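Local coordinates for protein aspartate semialdehyde dehydrogenase (PDB 4WOJ) that probably catalyses the NADPH-dependent reductive dephosphorylation of L-aspartyl 4-phosphate to L-aspartate semialdehyde, a step toward lysine, methionine and threonine, at residues 181-184 / 185-189; 209-212 / 213-216; 215-219 / 220-224. All coordinates share one frame; numbering follows the deposited sequence.

Interaction 1 of 3, residues 181-184 / 185-189; sequences LLQQ and TSLLS
L181 O is gripped twice by T185. The backbone N of T185 donates to it at 3.1 Å, and the hydroxyl OG1 of T185 donates to the same L181 O at 2.5 Å. The two donors reach L181 O from opposite faces of its carbonyl plane, so they share the oxygen without competing for one position. The hydroxyl can bend back because T185 OG1 stands anti to its own carbonyl carbon (chi1 -42°), beside the backbone N. CD1 of L181, one turn earlier, lies 3.7 Å from T185 OG1, the two side chains crossing at a slant.

Q183 and L187 run side by side and point the same way. CG of Q183 meets CD1 of L187 at 4.0 Å, a plain aliphatic contact. CG of L187 also rests on the carbonyl oxygen of Q183. That oxygen takes the L187 N-H in a nearly straight bond (N-H...O 176°). Q184 O receives the N of L188 at 3.0 Å.

The side chain of Q184 leaves the helix, extended beyond CG. Its NE2 bonds to P216 O and T220 OG1, and its OE1 to the N of L224. The amide is thus held by the loop that follows helix 198-209.

T185 also packs on T185 of the second subunit, and S189 OG hydrogen-bonds to S189 OG of that subunit. The helix therefore lies at the dimer interface. The i to i+4 backbone bonds, with a threonine hydroxyl returning to the carbonyl four residues back, are typical of an alpha-helix, here helix 175-191 of the dimerisation region.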
ATOM      1  N   LEU B 181       0.017   8.601 -15.392  1.00 31.73           N
ATOM      2  CA  LEU B 181       0.712   8.628 -14.109  1.00 29.01           C
ATOM      3  C   LEU B 181       2.066   9.279 -14.289  1.00 28.64           C
ATOM      4  O   LEU B 181       2.478  10.138 -13.468  1.00 23.94           O
ATOM      5  CB  LEU B 181       0.848   7.222 -13.485  1.00 28.00           C
ATOM      6  CG  LEU B 181       1.896   7.101 -12.352  1.00 28.12           C
ATOM      7  CD1 LEU B 181       1.630   7.989 -11.167  1.00 26.91           C
ATOM      8  CD2 LEU B 181       2.022   5.673 -11.877  1.00 29.18           C
ATOM      9  N   LEU B 182       2.786   8.839 -15.321  1.00 30.04           N
ATOM     10  CA  LEU B 182       4.131   9.409 -15.600  1.00 30.45           C
ATOM     11  C   LEU B 182       4.017  10.894 -15.822  1.00 29.15           C
ATOM     12  O   LEU B 182       4.815  11.656 -15.343  1.00 28.35           O
ATOM     13  CB  LEU B 182       4.806   8.761 -16.797  1.00 30.67           C
ATOM     14  CG  LEU B 182       5.192   7.287 -16.638  1.00 29.42           C
ATOM     15  CD1 LEU B 182       5.581   6.698 -17.980  1.00 28.49           C
ATOM     16  CD2 LEU B 182       6.299   7.123 -15.610  1.00 29.69           C
ATOM     17  N   GLN B 183       2.970  11.301 -16.501  1.00 31.70           N
ATOM     18  CA  GLN B 183       2.800  12.708 -16.827  1.00 34.20           C
ATOM     19  C   GLN B 183       2.394  13.573 -15.626  1.00 35.15           C
ATOM     20  O   GLN B 183       2.954  14.649 -15.394  1.00 41.84           O
ATOM     21  CB  GLN B 183       1.804  12.824 -17.961  1.00 37.16           C
ATOM     22  CG  GLN B 183       1.195  14.185 -18.100  1.00 41.90           C
ATOM     23  CD  GLN B 183       0.896  14.449 -19.532  1.00 46.56           C
ATOM     24  OE1 GLN B 183       0.074  13.760 -20.128  1.00 48.55           O
ATOM     25  NE2 GLN B 183       1.605  15.429 -20.120  1.00 47.44           N
ATOM     26  N   GLN B 184       1.411  13.122 -14.867  1.00 36.14           N
ATOM     27  CA  GLN B 184       1.086  13.795 -13.599  1.00 36.06           C
ATOM     28  C   GLN B 184       2.375  14.091 -12.845  1.00 37.26           C
ATOM     29  O   GLN B 184       2.631  15.204 -12.454  1.00 42.22           O
ATOM     30  CB  GLN B 184       0.183  12.933 -12.727  1.00 32.18           C
ATOM     31  CG  GLN B 184      -1.210  12.741 -13.282  1.00 30.08           C
ATOM     32  CD  GLN B 184      -1.941  11.579 -12.614  1.00 31.86           C
ATOM     33  OE1 GLN B 184      -1.416  10.974 -11.664  1.00 28.65           O
ATOM     34  NE2 GLN B 184      -3.162  11.245 -13.121  1.00 29.19           N
ATOM     35  N   THR B 185       3.191  13.067 -12.676  1.00 38.62           N
ATOM     36  CA  THR B 185       4.432  13.155 -11.898  1.00 36.53           C
ATOM     37  C   THR B 185       5.443  14.135 -12.510  1.00 36.37           C
ATOM     38  O   THR B 185       6.197  14.813 -11.811  1.00 32.20           O
ATOM     39  CB  THR B 185       5.077  11.762 -11.816  1.00 33.64           C
ATOM     40  OG1 THR B 185       4.052  10.801 -11.577  1.00 31.17           O
ATOM     41  CG2 THR B 185       6.098  11.686 -10.729  1.00 31.10           C
ATOM     42  N   SER B 186       5.450  14.178 -13.830  1.00 39.22           N
ATOM     43  CA  SER B 186       6.334  15.073 -14.568  1.00 35.98           C
ATOM     44  C   SER B 186       5.969  16.510 -14.309  1.00 35.12           C
ATOM     45  O   SER B 186       6.813  17.308 -13.904  1.00 33.50           O
ATOM     46  CB  SER B 186       6.269  14.791 -16.062  1.00 35.26           C
ATOM     47  OG  SER B 186       6.838  15.877 -16.789  1.00 38.34           O
ATOM     48  N   LEU B 187       4.697  16.819 -14.517  1.00 35.08           N
ATOM     49  CA  LEU B 187       4.185  18.182 -14.318  1.00 37.88           C
ATOM     50  C   LEU B 187       4.346  18.705 -12.892  1.00 39.17           C
ATOM     51  O   LEU B 187       4.845  19.820 -12.684  1.00 38.64           O
ATOM     52  CB  LEU B 187       2.717  18.250 -14.704  1.00 39.85           C
ATOM     53  CG  LEU B 187       2.418  17.933 -16.179  1.00 41.23           C
ATOM     54  CD1 LEU B 187       0.920  17.757 -16.391  1.00 39.74           C
ATOM     55  CD2 LEU B 187       2.975  19.032 -17.087  1.00 40.42           C
ATOM     56  N   LEU B 188       3.951  17.886 -11.919  1.00 37.47           N
ATOM     57  CA  LEU B 188       4.149  18.220 -10.521  1.00 37.81           C
ATOM     58  C   LEU B 188       5.603  18.445 -10.204  1.00 40.39           C
ATOM     59  O   LEU B 188       5.931  19.287  -9.374  1.00 42.84           O
ATOM     60  CB  LEU B 188       3.662  17.108  -9.606  1.00 36.02           C
ATOM     61  CG  LEU B 188       2.231  16.697  -9.768  1.00 35.44           C
ATOM     62  CD1 LEU B 188       1.973  15.507  -8.865  1.00 38.66           C
ATOM     63  CD2 LEU B 188       1.341  17.843  -9.397  1.00 37.32           C
ATOM     64  N   SER B 189       6.482  17.673 -10.826  1.00 45.15           N
ATOM     65  CA  SER B 189       7.924  17.852 -10.605  1.00 48.97           C
ATOM     66  C   SER B 189       8.416  19.189 -11.124  1.00 47.83           C
ATOM     67  O   SER B 189       9.350  19.762 -10.564  1.00 49.22           O
ATOM     68  CB  SER B 189       8.759  16.745 -11.264  1.00 49.33           C
ATOM     69  OG  SER B 189       8.334  15.453 -10.868  1.00 52.57           O
TER

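Interaction 2 of 3, residues 209-212 / 213-216; sequences SKDS and SKIP
D211 reaches S213 and K214 with successive atoms of its side chain. Its CB lies beside the start of the K214 chain, 3.9 Å from K214 CG. The carboxylate carbon CG comes next and sits close to both S213 OG and K214 CG. It gets there because D211 CG is anti to the backbone N (chi1 -161°), which carries the carboxylate over the residues that follow. At the tip the two oxygens do different work. OD1 is gripped by two donors of S213: the hydroxyl OG at 3.0 Å and the backbone N at 3.3 Å. Both come from the same face, above the carboxylate plane. S213 OG sits between its own backbone N and carbonyl carbon (chi1 78°), which puts it on the same face as its N-H. The other oxygen, OD2, lies against the aliphatic part of K214. The ammonium is not in contact: K214 NZ stays 5.0 Å from D211 OD2. At that range the lysine charge may still slightly favour the ionised form of D211.

The backbone oxygen of D211 also has two donors. I215 N points almost straight at D211 O from 2.9 Å. K214 N donates to D211 O at 3.1 Å from above the carbonyl plane. CB of I215 packs on the same carbonyl oxygen at 3.6 Å. The I215 side chain touches Q184 and L187 of helix 175-191, and L208.

S212 and S213 have the backbone angles of a type I beta turn, which the K214 N bond closes. OD1 to the S213 N-H makes an Asx turn. Together with the bonds to D211 O, these features define an Asx motif, here reversing the chain just after helix 198-209.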
ATOM      1  N   SER B 209      -2.306  19.042  -7.677  1.00 36.81           N
ATOM      2  CA  SER B 209      -2.745  17.689  -8.046  1.00 37.56           C
ATOM      3  C   SER B 209      -4.259  17.627  -8.260  1.00 41.54           C
ATOM      4  O   SER B 209      -4.755  16.848  -9.094  1.00 43.40           O
ATOM      5  CB  SER B 209      -2.312  16.655  -6.994  1.00 37.05           C
ATOM      6  OG  SER B 209      -3.173  16.638  -5.880  1.00 32.86           O
ATOM      7  N   LYS B 210      -4.980  18.447  -7.497  1.00 44.00           N
ATOM      8  CA  LYS B 210      -6.452  18.510  -7.557  1.00 44.51           C
ATOM      9  C   LYS B 210      -7.062  19.264  -8.731  1.00 43.62           C
ATOM     10  O   LYS B 210      -8.260  19.138  -8.956  1.00 48.87           O
ATOM     11  CB  LYS B 210      -6.999  19.125  -6.284  1.00 43.05           C
ATOM     12  CG  LYS B 210      -7.026  18.132  -5.143  1.00 48.11           C
ATOM     13  CD  LYS B 210      -7.470  18.763  -3.827  1.00 48.69           C
ATOM     14  CE  LYS B 210      -6.270  18.865  -2.914  1.00 50.73           C
ATOM     15  NZ  LYS B 210      -6.477  19.788  -1.770  1.00 59.43           N
ATOM     16  N   ASP B 211      -6.275  20.057  -9.445  1.00 41.01           N
ATOM     17  CA  ASP B 211      -6.782  20.782 -10.635  1.00 44.39           C
ATOM     18  C   ASP B 211      -6.759  19.945 -11.918  1.00 43.92           C
ATOM     19  O   ASP B 211      -5.707  19.765 -12.543  1.00 36.66           O
ATOM     20  CB  ASP B 211      -5.965  22.064 -10.888  1.00 46.15           C
ATOM     21  CG  ASP B 211      -6.703  23.062 -11.782  1.00 49.45           C
ATOM     22  OD1 ASP B 211      -7.799  22.736 -12.325  1.00 49.27           O
ATOM     23  OD2 ASP B 211      -6.182  24.186 -11.940  1.00 51.17           O
ATOM     24  N   SER B 212      -7.931  19.464 -12.320  1.00 49.15           N
ATOM     25  CA  SER B 212      -8.053  18.619 -13.526  1.00 50.46           C
ATOM     26  C   SER B 212      -7.761  19.319 -14.836  1.00 50.14           C
ATOM     27  O   SER B 212      -7.677  18.679 -15.876  1.00 56.32           O
ATOM     28  CB  SER B 212      -9.453  18.029 -13.639  1.00 50.12           C
ATOM     29  OG  SER B 212     -10.173  18.216 -12.451  1.00 53.03           O
ATOM     30  N   SER B 213      -7.644  20.631 -14.805  1.00 53.88           N
ATOM     31  CA  SER B 213      -7.320  21.379 -16.011  1.00 52.69           C
ATOM     32  C   SER B 213      -5.817  21.654 -16.131  1.00 50.74           C
ATOM     33  O   SER B 213      -5.358  22.180 -17.146  1.00 51.96           O
ATOM     34  CB  SER B 213      -8.074  22.699 -16.004  1.00 51.80           C
ATOM     35  OG  SER B 213      -7.411  23.601 -15.141  1.00 52.49           O
ATOM     36  N   LYS B 214      -5.071  21.344 -15.080  1.00 47.30           N
ATOM     37  CA  LYS B 214      -3.610  21.519 -15.063  1.00 46.37           C
ATOM     38  C   LYS B 214      -2.922  20.161 -15.070  1.00 47.12           C
ATOM     39  O   LYS B 214      -1.898  19.954 -15.722  1.00 50.97           O
ATOM     40  CB  LYS B 214      -3.181  22.251 -13.800  1.00 46.74           C
ATOM     41  CG  LYS B 214      -3.767  23.643 -13.642  1.00 49.95           C
ATOM     42  CD  LYS B 214      -2.872  24.719 -14.251  1.00 53.53           C
ATOM     43  CE  LYS B 214      -3.302  26.117 -13.816  1.00 54.37           C
ATOM     44  NZ  LYS B 214      -2.135  26.857 -13.263  1.00 57.78           N
ATOM     45  N   ILE B 215      -3.507  19.244 -14.322  1.00 41.92           N
ATOM     46  CA  ILE B 215      -2.982  17.915 -14.142  1.00 39.29           C
ATOM     47  C   ILE B 215      -3.983  16.908 -14.627  1.00 38.11           C
ATOM     48  O   ILE B 215      -5.006  16.703 -13.970  1.00 39.13           O
ATOM     49  CB  ILE B 215      -2.784  17.629 -12.643  1.00 38.08           C
ATOM     50  CG1 ILE B 215      -1.744  18.592 -12.042  1.00 35.63           C
ATOM     51  CG2 ILE B 215      -2.383  16.174 -12.431  1.00 35.65           C
ATOM     52  CD1 ILE B 215      -0.450  18.686 -12.821  1.00 33.43           C
ATOM     53  N   PRO B 216      -3.685  16.239 -15.744  1.00 34.28           N
ATOM     54  CA  PRO B 216      -4.640  15.323 -16.323  1.00 33.90           C
ATOM     55  C   PRO B 216      -4.908  14.125 -15.432  1.00 32.60           C
ATOM     56  O   PRO B 216      -3.979  13.470 -14.991  1.00 29.32           O
ATOM     57  CB  PRO B 216      -3.941  14.859 -17.593  1.00 31.22           C
ATOM     58  CG  PRO B 216      -2.516  14.894 -17.230  1.00 33.09           C
ATOM     59  CD  PRO B 216      -2.363  16.105 -16.368  1.00 34.33           C
TER

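Interaction 3 of 3, residues 215-219 / 220-224; sequences IPQQK and TVQTL
The amide of Q217 has T223 on one face and, on the other, CA of S212 from the preceding turn. T223 OG1 stands over the NE2 end, 3.3 Å from Q217 NE2; the angle is too poor for a hydrogen bond. The chain reverses here in a type I beta turn over residues 218-221. Q217 CG lies between its own backbone N and carbonyl carbon (chi1 42°), with the chain extended beyond it, which takes the amide to T223. At the amino edge Q217 NE2 donates to I215 O at 2.8 Å, almost in the amide plane. NE2 has a second partner in S209 O. At the oxygen edge two waters can donate to Q217 OE1, though not necessarily to every acceptor at once. One also accepts the T223 N-H; the other has V221 O as an alternative or second acceptor. They link the Q217 amide to the backbone of V221 and T223. The Q222 amide crosses that of Q217 with planes 69° apart.

The closing bond of the turn, V221 N to Q218 O, is long at 3.3 Å and weak. E180 on helix 175-191 accepts from the N-H groups of K219 and T220. V221 and Q222 pack on L315 and Q321 of the second subunit. T223 OG1 bonds to S209 O, and I215 CG2 meets this hydroxyl OG1 at 3.4 Å.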
ATOM      1  N   ILE B 215      -3.507  19.244 -14.322  1.00 41.92           N
ATOM      2  CA  ILE B 215      -2.982  17.915 -14.142  1.00 39.29           C
ATOM      3  C   ILE B 215      -3.983  16.908 -14.627  1.00 38.11           C
ATOM      4  O   ILE B 215      -5.006  16.703 -13.970  1.00 39.13           O
ATOM      5  CB  ILE B 215      -2.784  17.629 -12.643  1.00 38.08           C
ATOM      6  CG1 ILE B 215      -1.744  18.592 -12.042  1.00 35.63           C
ATOM      7  CG2 ILE B 215      -2.383  16.174 -12.431  1.00 35.65           C
ATOM      8  CD1 ILE B 215      -0.450  18.686 -12.821  1.00 33.43           C
ATOM      9  N   PRO B 216      -3.685  16.239 -15.744  1.00 34.28           N
ATOM     10  CA  PRO B 216      -4.640  15.323 -16.323  1.00 33.90           C
ATOM     11  C   PRO B 216      -4.908  14.125 -15.432  1.00 32.60           C
ATOM     12  O   PRO B 216      -3.979  13.470 -14.991  1.00 29.32           O
ATOM     13  CB  PRO B 216      -3.941  14.859 -17.593  1.00 31.22           C
ATOM     14  CG  PRO B 216      -2.516  14.894 -17.230  1.00 33.09           C
ATOM     15  CD  PRO B 216      -2.363  16.105 -16.368  1.00 34.33           C
ATOM     16  N   GLN B 217      -6.177  13.851 -15.184  1.00 33.55           N
ATOM     17  CA  GLN B 217      -6.557  12.820 -14.243  1.00 33.45           C
ATOM     18  C   GLN B 217      -7.824  12.076 -14.625  1.00 37.70           C
ATOM     19  O   GLN B 217      -8.438  11.436 -13.791  1.00 40.27           O
ATOM     20  CB  GLN B 217      -6.739  13.434 -12.865  1.00 33.14           C
ATOM     21  CG  GLN B 217      -7.458  14.763 -12.843  1.00 31.38           C
ATOM     22  CD  GLN B 217      -7.242  15.496 -11.532  1.00 31.03           C
ATOM     23  OE1 GLN B 217      -7.986  15.269 -10.574  1.00 27.67           O
ATOM     24  NE2 GLN B 217      -6.219  16.371 -11.482  1.00 29.73           N
ATOM     25  N   GLN B 218      -8.223  12.146 -15.877  1.00 41.89           N
ATOM     26  CA  GLN B 218      -9.447  11.473 -16.289  1.00 46.87           C
ATOM     27  C   GLN B 218      -9.272   9.961 -16.272  1.00 49.88           C
ATOM     28  O   GLN B 218     -10.188   9.224 -15.874  1.00 51.38           O
ATOM     29  CB  GLN B 218      -9.909  11.897 -17.685  1.00 50.20           C
ATOM     30  CG  GLN B 218     -10.207  13.383 -17.894  1.00 54.59           C
ATOM     31  CD  GLN B 218     -10.643  14.133 -16.637  1.00 57.58           C
ATOM     32  OE1 GLN B 218      -9.937  15.035 -16.139  1.00 61.12           O
ATOM     33  NE2 GLN B 218     -11.803  13.766 -16.116  1.00 52.90           N
ATOM     34  N   LYS B 219      -8.096   9.511 -16.696  1.00 46.52           N
ATOM     35  CA  LYS B 219      -7.801   8.081 -16.772  1.00 47.36           C
ATOM     36  C   LYS B 219      -7.705   7.434 -15.396  1.00 42.77           C
ATOM     37  O   LYS B 219      -8.132   6.315 -15.225  1.00 44.56           O
ATOM     38  CB  LYS B 219      -6.494   7.832 -17.525  1.00 54.15           C
ATOM     39  CG  LYS B 219      -6.432   8.440 -18.916  1.00 57.28           C
ATOM     40  CD  LYS B 219      -7.316   7.693 -19.907  1.00 61.66           C
ATOM     41  CE  LYS B 219      -7.530   8.490 -21.182  1.00 64.71           C
ATOM     42  NZ  LYS B 219      -6.276   9.161 -21.653  1.00 68.61           N
ATOM     43  N   THR B 220      -7.090   8.126 -14.441  1.00 40.84           N
ATOM     44  CA  THR B 220      -6.981   7.650 -13.065  1.00 34.98           C
ATOM     45  C   THR B 220      -8.049   8.268 -12.218  1.00 35.66           C
ATOM     46  O   THR B 220      -8.093   8.003 -11.006  1.00 35.61           O
ATOM     47  CB  THR B 220      -5.620   7.983 -12.407  1.00 32.32           C
ATOM     48  OG1 THR B 220      -5.405   9.387 -12.430  1.00 28.86           O
ATOM     49  CG2 THR B 220      -4.505   7.324 -13.114  1.00 33.18           C
ATOM     50  N   VAL B 221      -8.897   9.098 -12.832  1.00 34.92           N
ATOM     51  CA  VAL B 221     -10.047   9.705 -12.153  1.00 33.93           C
ATOM     52  C   VAL B 221      -9.634  10.798 -11.169  1.00 36.53           C
ATOM     53  O   VAL B 221     -10.219  11.889 -11.165  1.00 36.83           O
ATOM     54  CB  VAL B 221     -10.898   8.636 -11.441  1.00 34.00           C
ATOM     55  CG1 VAL B 221     -12.248   9.219 -11.042  1.00 36.82           C
ATOM     56  CG2 VAL B 221     -11.109   7.438 -12.342  1.00 32.45           C
ATOM     57  N   GLN B 222      -8.630  10.487 -10.333  1.00 38.98           N
ATOM     58  CA  GLN B 222      -7.924  11.482  -9.514  1.00 35.39           C
ATOM     59  C   GLN B 222      -6.449  11.333  -9.761  1.00 32.07           C
ATOM     60  O   GLN B 222      -6.003  10.367 -10.335  1.00 29.90           O
ATOM     61  CB  GLN B 222      -8.213  11.299  -8.030  1.00 36.78           C
ATOM     62  CG  GLN B 222      -9.701  11.258  -7.665  1.00 39.46           C
ATOM     63  CD  GLN B 222     -10.373  12.634  -7.612  1.00 38.36           C
ATOM     64  OE1 GLN B 222      -9.731  13.689  -7.736  1.00 33.12           O
ATOM     65  NE2 GLN B 222     -11.682  12.621  -7.424  1.00 37.23           N
ATOM     66  N   THR B 223      -5.681  12.305  -9.332  1.00 31.63           N
ATOM     67  CA  THR B 223      -4.255  12.184  -9.451  1.00 34.06           C
ATOM     68  C   THR B 223      -3.729  11.007  -8.600  1.00 35.67           C
ATOM     69  O   THR B 223      -3.994  10.931  -7.404  1.00 36.22           O
ATOM     70  CB  THR B 223      -3.573  13.489  -9.028  1.00 34.41           C
ATOM     71  OG1 THR B 223      -3.988  14.548  -9.902  1.00 34.02           O
ATOM     72  CG2 THR B 223      -2.087  13.326  -9.103  1.00 35.20           C
ATOM     73  N   LEU B 224      -2.974  10.106  -9.227  1.00 35.14           N
ATOM     74  CA  LEU B 224      -2.359   8.963  -8.534  1.00 34.18           C
ATOM     75  C   LEU B 224      -0.979   9.309  -7.966  1.00 30.68           C
ATOM     76  O   LEU B 224      -0.554   8.754  -6.950  1.00 30.91           O
ATOM     77  CB  LEU B 224      -2.278   7.763  -9.490  1.00 35.84           C
ATOM     78  CG  LEU B 224      -1.639   6.454  -9.018  1.00 36.95           C
ATOM     79  CD1 LEU B 224      -2.267   5.987  -7.721  1.00 38.36           C
ATOM     80  CD2 LEU B 224      -1.747   5.367 -10.081  1.00 34.26           C
TER
HETATM   81  O   HOH W   1      -7.168  14.975  -8.210  1.00 30.17           O
HETATM   82  O   HOH W   2     -10.865  14.712 -10.729  1.00 33.61           O

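How the interactions relate
The three contacts form one patch of the dimerisation region, and each touches the second subunit. Interaction 1 is the helix; interactions 2 and 3 are consecutive turns of the loop beside it, sharing I215 and P216. Their centres lie about 7 Å apart, and each is about 11 Å from the centre of interaction 1. Q184 NE2 ties the helix to the loop, at 3.0 Å from P216 O and at 3.0 Å from T220 OG1. S209 O, just before the first turn, binds T223 OG1 at 2.6 Å and so ties 209-216 to 220-224. The side chain of L181 is about 11 Å from that of H276, the predicted proton acceptor; interactions 2 and 3 lie away from the predicted catalytic residues.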